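Local coordinates for deoxyhypusine hydroxylase (Homo sapiens, PDB 4D50), which catalyses the second step of hypusine formation, hydroxylating the deoxyhypusine side chain of translation factor eIF5A at a diiron centre, at residues 124-129 against 207-212; 152-157 against 179-184; 58-63 against 86-91. One frame throughout, in Å; residues are numbered along the deposited sequence.

Contact 1: 124-129 against 207-212; sequences AETCQL and SALFRH. With FE (Fe (III) ion), chain C; PER (peroxide ion), chain E.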
loop_
_atom_site.group_PDB
_atom_site.type_symbol
_atom_site.label_atom_id
_atom_site.label_comp_id
_atom_site.label_asym_id
_atom_site.label_seq_id
_atom_site.Cartn_x
_atom_site.Cartn_y
_atom_site.Cartn_z
ATOM N N ALA A 124 -1.789 -10.140 11.875
ATOM C CA ALA A 124 -3.040 -10.335 12.576
ATOM C C ALA A 124 -4.051 -9.256 12.274
ATOM O O ALA A 124 -5.151 -9.563 11.826
ATOM C CB ALA A 124 -2.820 -10.390 14.048
ATOM N N GLU A 125 -3.660 -7.984 12.464
ATOM C CA GLU A 125 -4.546 -6.877 12.143
ATOM C C GLU A 125 -4.962 -6.785 10.682
ATOM O O GLU A 125 -6.146 -6.549 10.412
ATOM C CB GLU A 125 -3.968 -5.533 12.606
ATOM C CG GLU A 125 -3.905 -5.443 14.109
ATOM C CD GLU A 125 -3.490 -4.062 14.639
ATOM O OE1 GLU A 125 -2.789 -3.349 13.913
ATOM O OE2 GLU A 125 -3.765 -3.743 15.803
ATOM N N THR A 126 -3.995 -6.930 9.800
ATOM C CA THR A 126 -4.272 -6.911 8.345
ATOM C C THR A 126 -5.311 -8.009 8.009
ATOM O O THR A 126 -6.257 -7.725 7.265
ATOM C CB THR A 126 -3.014 -7.268 7.558
ATOM O OG1 THR A 126 -2.077 -6.184 7.756
ATOM C CG2 THR A 126 -3.304 -7.491 6.115
ATOM N N CYS A 127 -5.180 -9.200 8.599
ATOM C CA CYS A 127 -6.024 -10.313 8.184
ATOM C C CYS A 127 -7.409 -10.125 8.836
ATOM O O CYS A 127 -8.462 -10.493 8.245
ATOM C CB CYS A 127 -5.394 -11.725 8.518
ATOM S SG CYS A 127 -3.915 -12.016 7.573
ATOM N N GLN A 128 -7.461 -9.482 10.004
ATOM C CA GLN A 128 -8.764 -9.149 10.588
ATOM C C GLN A 128 -9.531 -8.227 9.695
ATOM O O GLN A 128 -10.738 -8.399 9.482
ATOM C CB GLN A 128 -8.581 -8.577 11.977
ATOM C CG GLN A 128 -8.068 -9.631 12.975
ATOM C CD GLN A 128 -7.498 -8.980 14.204
ATOM O OE1 GLN A 128 -7.920 -7.882 14.578
ATOM N NE2 GLN A 128 -6.511 -9.575 14.778
ATOM N N LEU A 129 -8.848 -7.243 9.162
ATOM C CA LEU A 129 -9.452 -6.274 8.251
ATOM C C LEU A 129 -9.921 -6.929 6.991
ATOM O O LEU A 129 -11.023 -6.618 6.508
ATOM C CB LEU A 129 -8.458 -5.130 7.935
ATOM C CG LEU A 129 -8.209 -4.181 9.066
ATOM C CD1 LEU A 129 -7.030 -3.255 8.741
ATOM C CD2 LEU A 129 -9.405 -3.332 9.401
ATOM N N SER A 207 -2.301 1.486 16.154
ATOM C CA SER A 207 -1.200 0.594 15.904
ATOM C C SER A 207 -0.349 1.142 14.771
ATOM O O SER A 207 -0.747 2.057 14.051
ATOM C CB SER A 207 -1.780 -0.768 15.486
ATOM O OG SER A 207 -2.466 -0.700 14.238
ATOM N N ALA A 208 0.803 0.492 14.561
ATOM C CA ALA A 208 1.661 0.819 13.433
ATOM C C ALA A 208 0.942 0.592 12.096
ATOM O O ALA A 208 1.021 1.426 11.207
ATOM C CB ALA A 208 2.947 -0.020 13.495
ATOM N N LEU A 209 0.159 -0.490 11.955
ATOM C CA LEU A 209 -0.625 -0.700 10.710
ATOM C C LEU A 209 -1.518 0.495 10.431
ATOM O O LEU A 209 -1.491 1.068 9.318
ATOM C CB LEU A 209 -1.480 -1.958 10.807
ATOM C CG LEU A 209 -1.931 -2.490 9.461
ATOM C CD1 LEU A 209 -0.808 -3.112 8.678
ATOM C CD2 LEU A 209 -3.062 -3.476 9.628
ATOM N N PHE A 210 -2.298 0.900 11.449
ATOM C CA PHE A 210 -3.165 2.074 11.353
ATOM C C PHE A 210 -2.443 3.330 10.915
ATOM O O PHE A 210 -2.897 4.004 9.950
ATOM C CB PHE A 210 -3.834 2.327 12.716
ATOM C CG PHE A 210 -4.715 3.580 12.790
ATOM C CD1 PHE A 210 -4.160 4.818 13.130
ATOM C CD2 PHE A 210 -6.069 3.530 12.552
ATOM C CE1 PHE A 210 -4.939 5.929 13.281
ATOM C CE2 PHE A 210 -6.848 4.709 12.580
ATOM C CZ PHE A 210 -6.279 5.880 12.970
ATOM N N ARG A 211 -1.323 3.641 11.552
ATOM C CA ARG A 211 -0.555 4.856 11.205
ATOM C C ARG A 211 -0.047 4.792 9.770
ATOM O O ARG A 211 0.008 5.787 9.044
ATOM C CB ARG A 211 0.633 5.037 12.148
ATOM C CG ARG A 211 0.131 5.494 13.507
ATOM C CD ARG A 211 1.235 6.035 14.411
ATOM N NE ARG A 211 2.339 5.147 14.573
ATOM C CZ ARG A 211 2.407 4.140 15.475
ATOM N NH1 ARG A 211 1.344 3.844 16.244
ATOM N NH2 ARG A 211 3.545 3.407 15.587
ATOM N N HIS A 212 0.397 3.638 9.367
ATOM C CA HIS A 212 0.907 3.502 8.023
ATOM C C HIS A 212 -0.174 3.763 7.010
ATOM O O HIS A 212 0.068 4.368 5.984
ATOM C CB HIS A 212 1.666 2.148 7.882
ATOM C CG HIS A 212 1.142 1.151 6.902
ATOM N ND1 HIS A 212 0.018 0.403 7.148
ATOM C CD2 HIS A 212 1.677 0.638 5.766
ATOM C CE1 HIS A 212 -0.212 -0.380 6.125
ATOM N NE2 HIS A 212 0.803 -0.302 5.301
HETATM FE FE FE C . 1.283 -1.720 3.598
HETATM O O1 PER E . 3.455 -1.607 4.077
HETATM O O2 PER E . 4.438 -0.433 4.270
HETATM O O HOH W 1 0.020 -3.006 13.718
HETATM O O HOH W 2 1.831 -0.294 2.097
HETATM O O HOH W 3 -0.754 -1.404 2.894
#
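Ser207 OG donates a 2.7 Å hydrogen bond to Glu125 OE1, arriving on the syn side of the carboxylate and somewhat out of its plane. The same hydroxyl accepts from Phe210 N along an almost straight line (174°) and so caps helix 208-221; with chi1 at 66° it sits between its own backbone N and carbonyl carbon, facing both partners. Water 1 adds a second link, donating to Glu125 OE1 at 2.8 Å and accepting from Leu209 N. Glu125 thus serves both, and an alanine here would probably leave the Ser207 hydroxyl and water 1 without their shared acceptor.

The packing part centres on Leu209. The Thr126 side chain crosses it at about a right angle, with Thr126 OG1, itself hydrogen-bonded to Glu122 O and to His94 ND1, set against both Leu209 methyls, 3.4 Å from Leu209 CD2. Leu129 CD1 meets Leu209 CD2 tip to tip at 4.1 Å.

For metal binding, His212 NE2 holds an iron at 2.3 Å, while His212 ND1 donates to an in-plane lone pair of Leu209 O, fixing the ring's rotation. His94 and Glu95 share this iron.

The axes of segments 124-129 and 208-212 run at 65° to each other; Tyr181 of helix 177-190 packs on Leu129 and Leu209, and Met242 of helix 241-254 on His212.

Contact 2: 152-157 against 179-184; sequences VDPAPP and ERYRAM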
loop_
_atom_site.group_PDB
_atom_site.type_symbol
_atom_site.label_atom_id
_atom_site.label_comp_id
_atom_site.label_asym_id
_atom_site.label_seq_id
_atom_site.Cartn_x
_atom_site.Cartn_y
_atom_site.Cartn_z
ATOM N N VAL A 152 -7.956 -0.210 -4.896
ATOM C CA VAL A 152 -8.789 -1.084 -4.128
ATOM C C VAL A 152 -8.372 -1.019 -2.674
ATOM O O VAL A 152 -7.244 -1.403 -2.328
ATOM C CB VAL A 152 -8.648 -2.550 -4.607
ATOM C CG1 VAL A 152 -9.585 -3.474 -3.795
ATOM C CG2 VAL A 152 -8.839 -2.680 -6.122
ATOM N N ASP A 153 -9.262 -0.542 -1.827
ATOM C CA ASP A 153 -8.914 -0.184 -0.453
ATOM C C ASP A 153 -9.236 -1.298 0.494
ATOM O O ASP A 153 -10.112 -2.157 0.201
ATOM C CB ASP A 153 -9.692 1.089 -0.039
ATOM C CG ASP A 153 -9.365 2.308 -0.921
ATOM O OD1 ASP A 153 -8.196 2.385 -1.472
ATOM O OD2 ASP A 153 -10.262 3.124 -1.113
ATOM N N PRO A 154 -8.597 -1.331 1.666
ATOM C CA PRO A 154 -8.900 -2.405 2.591
ATOM C C PRO A 154 -10.231 -2.321 3.279
ATOM O O PRO A 154 -10.556 -3.261 3.949
ATOM C CB PRO A 154 -7.812 -2.267 3.669
ATOM C CG PRO A 154 -7.195 -0.931 3.438
ATOM C CD PRO A 154 -7.319 -0.677 2.017
ATOM N N ALA A 155 -10.915 -1.186 3.181
ATOM C CA ALA A 155 -12.231 -0.967 3.748
ATOM C C ALA A 155 -12.969 0.031 2.947
ATOM O O ALA A 155 -12.393 0.894 2.395
ATOM C CB ALA A 155 -12.238 -0.556 5.202
ATOM N N PRO A 156 -14.308 -0.173 2.836
ATOM C CA PRO A 156 -15.142 0.740 2.072
ATOM C C PRO A 156 -15.383 2.005 2.888
ATOM O O PRO A 156 -15.312 1.958 4.076
ATOM C CB PRO A 156 -16.472 -0.014 1.943
ATOM C CG PRO A 156 -16.500 -0.885 3.168
ATOM C CD PRO A 156 -15.073 -1.324 3.330
ATOM N N PRO A 157 -15.586 3.120 2.233
ATOM C CA PRO A 157 -15.696 4.371 3.003
ATOM C C PRO A 157 -16.936 4.369 3.865
ATOM O O PRO A 157 -17.956 3.765 3.456
ATOM C CB PRO A 157 -15.804 5.442 1.916
ATOM C CG PRO A 157 -16.357 4.770 0.730
ATOM C CD PRO A 157 -15.827 3.341 0.797
ATOM N N GLU A 179 -13.887 -0.222 11.463
ATOM C CA GLU A 179 -14.768 0.949 11.437
ATOM C C GLU A 179 -13.901 2.236 11.333
ATOM O O GLU A 179 -14.284 3.217 10.658
ATOM C CB GLU A 179 -15.632 0.947 12.682
ATOM C CG GLU A 179 -16.938 0.183 12.614
ATOM C CD GLU A 179 -16.840 -1.339 12.449
ATOM O OE1 GLU A 179 -15.738 -1.930 12.572
ATOM O OE2 GLU A 179 -17.915 -1.950 12.192
ATOM N N ARG A 180 -12.741 2.199 11.985
ATOM C CA ARG A 180 -11.818 3.302 11.977
ATOM C C ARG A 180 -11.291 3.482 10.563
ATOM O O ARG A 180 -11.088 4.621 10.145
ATOM C CB ARG A 180 -10.665 3.110 12.976
ATOM C CG ARG A 180 -11.195 2.903 14.349
ATOM C CD ARG A 180 -10.079 2.782 15.363
ATOM N NE ARG A 180 -9.261 3.985 15.491
ATOM C CZ ARG A 180 -8.104 4.023 16.177
ATOM N NH1 ARG A 180 -7.655 2.937 16.852
ATOM N NH2 ARG A 180 -7.394 5.130 16.284
ATOM N N TYR A 181 -10.948 2.391 9.899
ATOM C CA TYR A 181 -10.504 2.452 8.503
ATOM C C TYR A 181 -11.583 2.981 7.602
ATOM O O TYR A 181 -11.355 3.717 6.612
ATOM C CB TYR A 181 -10.045 1.070 8.011
ATOM C CG TYR A 181 -8.588 0.755 8.212
ATOM C CD1 TYR A 181 -8.011 0.816 9.477
ATOM C CD2 TYR A 181 -7.845 0.250 7.196
ATOM C CE1 TYR A 181 -6.679 0.548 9.678
ATOM C CE2 TYR A 181 -6.490 -0.031 7.401
ATOM C CZ TYR A 181 -5.928 0.116 8.637
ATOM O OH TYR A 181 -4.577 -0.222 8.864
ATOM N N ARG A 182 -12.843 2.627 7.887
ATOM C CA ARG A 182 -13.898 3.162 7.018
ATOM C C ARG A 182 -13.975 4.716 7.101
ATOM O O ARG A 182 -14.225 5.400 6.121
ATOM C CB ARG A 182 -15.270 2.520 7.449
ATOM C CG ARG A 182 -15.368 1.064 7.116
ATOM C CD ARG A 182 -16.809 0.557 7.024
ATOM N NE ARG A 182 -17.582 1.262 6.024
ATOM C CZ ARG A 182 -18.900 1.118 5.898
ATOM N NH1 ARG A 182 -19.555 0.310 6.734
ATOM N NH2 ARG A 182 -19.550 1.831 5.012
ATOM N N ALA A 183 -13.739 5.242 8.289
ATOM C CA ALA A 183 -13.829 6.677 8.563
ATOM C C ALA A 183 -12.597 7.328 7.906
ATOM O O ALA A 183 -12.712 8.382 7.330
ATOM C CB ALA A 183 -13.792 6.900 10.045
ATOM N N MET A 184 -11.518 6.602 7.864
ATOM C CA MET A 184 -10.243 7.060 7.265
ATOM C C MET A 184 -10.453 7.242 5.734
ATOM O O MET A 184 -10.103 8.281 5.168
ATOM C CB MET A 184 -9.089 6.069 7.497
ATOM C CG MET A 184 -7.717 6.647 7.198
ATOM S SD MET A 184 -6.502 5.269 7.183
ATOM C CE MET A 184 -6.499 4.737 8.856
#
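Arg182, on a helix of a HEAT-like repeat, and Tyr181 beside it receive the proline-rich loop 152-157, which runs along helix 177-190 without regular secondary structure. The contact divides into a buried apolar half and a partly exposed polar one.

In the buried half, Pro154 CG points at the edge of the Tyr181 ring, close to its plane and 4.0 Å from Tyr181 CD2, the two side chains crossing at about a right angle. Ala155 CB fills the position next to it, 3.9 Å from Tyr181 CB and 4.0 Å from Arg182 CG, so that one methyl group touches the bases of two neighbouring helix side chains. Met184 CE lies near the rim of one face of the tyrosine ring, and Glu213 of helix 208-221 also touches Tyr181.

Toward the more exposed side, where Pro157 and Arg182 are only partly buried, hydrogen bonds to backbone carbonyls join the packing. The bend of Arg182 at chi3 (59°) brings its guanidinium to the carbonyls of Pro156 and Pro157. Pro156 CG lies over one face of the Arg182 guanidinium, 3.7 Å from Arg182 NE, and Trp136 of helix 121-140 touches both residues. Arg182 NE reaches Pro156 O at 3.1 Å with a bent N-H...O angle of 140°, whereas Arg182 NH2 donates to Pro157 O over 2.9 Å at 174°, the oxygen lying in the guanidinium plane but the donor well above that of the carbonyl.

Contact 3: 58-63 against 86-91; sequences LLKHEL and TRQEPM. With FE (Fe (III) ion), chain D; PER (peroxide ion), chain E.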
loop_
_atom_site.group_PDB
_atom_site.type_symbol
_atom_site.label_atom_id
_atom_site.label_comp_id
_atom_site.label_asym_id
_atom_site.label_seq_id
_atom_site.Cartn_x
_atom_site.Cartn_y
_atom_site.Cartn_z
ATOM N N LEU A 58 11.092 -3.406 0.796
ATOM C CA LEU A 58 10.339 -2.363 0.051
ATOM C C LEU A 58 9.841 -2.916 -1.294
ATOM O O LEU A 58 8.625 -2.911 -1.581
ATOM C CB LEU A 58 11.152 -1.103 -0.207
ATOM C CG LEU A 58 10.348 -0.043 -0.943
ATOM C CD1 LEU A 58 9.219 0.509 -0.079
ATOM C CD2 LEU A 58 11.206 1.149 -1.365
ATOM N N LEU A 59 10.754 -3.477 -2.073
ATOM C CA LEU A 59 10.313 -3.995 -3.368
ATOM C C LEU A 59 9.323 -5.140 -3.166
ATOM O O LEU A 59 8.271 -5.160 -3.762
ATOM C CB LEU A 59 11.513 -4.420 -4.223
ATOM C CG LEU A 59 11.112 -4.915 -5.612
ATOM C CD1 LEU A 59 10.424 -3.908 -6.501
ATOM C CD2 LEU A 59 12.422 -5.433 -6.292
ATOM N N LYS A 60 9.632 -6.089 -2.274
ATOM C CA LYS A 60 8.785 -7.274 -2.118
ATOM C C LYS A 60 7.347 -6.966 -1.680
ATOM O O LYS A 60 6.392 -7.566 -2.158
ATOM C CB LYS A 60 9.392 -8.247 -1.138
ATOM C CG LYS A 60 10.591 -9.025 -1.662
ATOM C CD LYS A 60 11.014 -10.126 -0.684
ATOM C CE LYS A 60 11.662 -9.560 0.546
ATOM N NZ LYS A 60 12.299 -10.572 1.416
ATOM N N HIS A 61 7.205 -6.006 -0.813
ATOM C CA HIS A 61 5.880 -5.605 -0.356
ATOM C C HIS A 61 5.112 -4.867 -1.449
ATOM O O HIS A 61 3.880 -5.036 -1.554
ATOM C CB HIS A 61 5.980 -4.890 0.985
ATOM C CG HIS A 61 5.754 -3.413 0.909
ATOM N ND1 HIS A 61 6.573 -2.566 0.201
ATOM C CD2 HIS A 61 4.748 -2.658 1.419
ATOM C CE1 HIS A 61 6.121 -1.317 0.354
ATOM N NE2 HIS A 61 4.989 -1.363 1.056
ATOM N N GLU A 62 5.809 -4.167 -2.347
ATOM C CA GLU A 62 5.141 -3.524 -3.523
ATOM C C GLU A 62 4.622 -4.628 -4.519
ATOM O O GLU A 62 3.570 -4.502 -5.179
ATOM C CB GLU A 62 6.102 -2.601 -4.204
ATOM C CG GLU A 62 5.546 -1.289 -4.726
ATOM C CD GLU A 62 5.261 -0.318 -3.592
ATOM O OE1 GLU A 62 6.138 -0.067 -2.742
ATOM O OE2 GLU A 62 4.090 0.080 -3.499
ATOM N N LEU A 63 5.401 -5.679 -4.620
ATOM C CA LEU A 63 4.974 -6.812 -5.443
ATOM C C LEU A 63 3.655 -7.263 -4.947
ATOM O O LEU A 63 2.735 -7.586 -5.726
ATOM C CB LEU A 63 5.939 -7.975 -5.395
ATOM C CG LEU A 63 7.418 -7.705 -5.697
ATOM C CD1 LEU A 63 8.202 -8.953 -5.423
ATOM C CD2 LEU A 63 7.575 -7.298 -7.121
ATOM N N THR A 86 7.161 -17.194 7.373
ATOM C CA THR A 86 7.550 -16.450 8.549
ATOM C C THR A 86 8.922 -15.758 8.473
ATOM O O THR A 86 9.234 -14.967 9.356
ATOM C CB THR A 86 7.602 -17.317 9.812
ATOM O OG1 THR A 86 8.650 -18.246 9.650
ATOM C CG2 THR A 86 6.342 -18.072 10.066
ATOM N N ARG A 87 9.725 -16.103 7.485
ATOM C CA ARG A 87 11.003 -15.451 7.265
ATOM C C ARG A 87 10.801 -14.075 6.569
ATOM O O ARG A 87 11.650 -13.153 6.738
ATOM C CB ARG A 87 11.934 -16.326 6.424
ATOM C CG ARG A 87 12.141 -17.743 6.956
ATOM C CD ARG A 87 12.037 -18.766 5.824
ATOM N NE ARG A 87 13.119 -19.747 5.958
ATOM C CZ ARG A 87 14.240 -19.761 5.238
ATOM N NH1 ARG A 87 14.433 -18.917 4.218
ATOM N NH2 ARG A 87 15.154 -20.686 5.483
ATOM N N GLN A 88 9.683 -13.889 5.861
ATOM C CA GLN A 88 9.418 -12.582 5.212
ATOM C C GLN A 88 9.226 -11.492 6.273
ATOM O O GLN A 88 8.633 -11.772 7.296
ATOM C CB GLN A 88 8.176 -12.646 4.295
ATOM C CG GLN A 88 8.281 -13.526 3.079
ATOM C CD GLN A 88 9.120 -12.962 1.955
ATOM O OE1 GLN A 88 9.238 -13.574 0.918
ATOM N NE2 GLN A 88 9.680 -11.809 2.149
ATOM N N GLU A 89 9.659 -10.241 6.025
ATOM C CA GLU A 89 9.448 -9.136 6.990
ATOM C C GLU A 89 7.951 -8.979 7.230
ATOM O O GLU A 89 7.206 -9.233 6.306
ATOM C CB GLU A 89 9.983 -7.812 6.442
ATOM C CG GLU A 89 11.503 -7.787 6.111
ATOM C CD GLU A 89 11.973 -8.648 4.905
ATOM O OE1 GLU A 89 11.192 -9.213 4.040
ATOM O OE2 GLU A 89 13.215 -8.758 4.785
ATOM N N PRO A 90 7.538 -8.480 8.412
ATOM C CA PRO A 90 6.125 -8.149 8.717
ATOM C C PRO A 90 5.389 -7.317 7.617
ATOM O O PRO A 90 4.224 -7.562 7.288
ATOM C CB PRO A 90 6.239 -7.313 10.004
ATOM C CG PRO A 90 7.481 -7.795 10.671
ATOM C CD PRO A 90 8.423 -8.176 9.566
ATOM N N MET A 91 6.077 -6.311 7.134
ATOM C CA MET A 91 5.572 -5.409 6.105
ATOM C C MET A 91 5.210 -6.194 4.831
ATOM O O MET A 91 4.225 -5.873 4.136
ATOM C CB MET A 91 6.668 -4.374 5.856
ATOM C CG MET A 91 6.690 -3.588 4.588
ATOM S SD MET A 91 8.148 -2.523 4.773
ATOM C CE MET A 91 7.905 -1.524 3.321
HETATM FE FE FE D . 4.098 0.408 2.286
HETATM O O1 PER E . 3.455 -1.607 4.077
HETATM O O2 PER E . 4.438 -0.433 4.270
HETATM O O HOH W 4 14.534 -9.347 2.587
HETATM O O HOH W 2 1.831 -0.294 2.097
HETATM O O HOH W 5 3.688 1.396 0.410
#
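In the conformer described, one of two modelled, Met91 lays its terminal methyl over the centre of the His61 ring. Met91 CE is 3.5 Å from the centroid of the His61 ring and 10° off the normal, a CH-pi contact, while Met91 SD stands farther out above the same face. CG is anti to the backbone N (chi1 160°) and the chain beyond is fully extended, which carries the methyl from helix 90-103 across to the imidazole and on to the side chain of Leu58.

The ring under this methyl is fixed at two of its edge atoms. His61 ND1 donates to Leu58 O at 2.7 Å, lying in the carbonyl plane on a lone pair, and His61 NE2 binds an iron at 2.3 Å. Leu58 O serves two donors, since Glu62 N bonds to it as well. The unusual chi1 of His61, 107°, lies far from a staggered value and accompanies this double hold. The His245 ring meets the His61 ring with the planes nearly perpendicular.

Farther from the metal, Lys60, bent at chi3, crosses Glu89 at about a right angle. Lys60 NZ forms a salt bridge with Glu89 OE1 at 3.2 Å, on the syn lone pair of the carboxylate oxygen. Water 4 completes a ring of polar contacts, accepting from Lys60 NZ at 2.8 Å and donating to Glu89 OE2 at 2.6 Å. Gln88 also lies beside the lysine chain, though the orientation of its amide is uncertain.

His245 and Glu246 share the iron of His61, and a peroxide ion bridges this iron to the second one. Helix 57-70, whose His61 lies in the first HEAT-like repeat, and the start of helix 90-103 thus bring a histidine ligand and a methionine of the peroxide pocket to the peroxo-diiron site of deoxyhypusine hydroxylase.

From the N terminus, contact 3 comes first: it closes a short loop by bringing helix 57-70 against the start of helix 90-103, with helix 76-84 in the intervening chain. The chain then opens a much longer excursion at 124-129, which contact 1 closes at 207-212, tying helix 121-140 to helix 208-221. Contact 2 lies wholly within that excursion, fastening loop 152-157 to helix 177-190; it touches contact 1 where Phe210 CZ lies 3.6 Å from Arg180 NH2. Contacts 3 and 1 follow in series and do not touch, yet each supplies a histidine to a different iron of the pair, and both share the peroxide and water 2. Contacts 2 and 3 lie on opposite sides of the chain's centre.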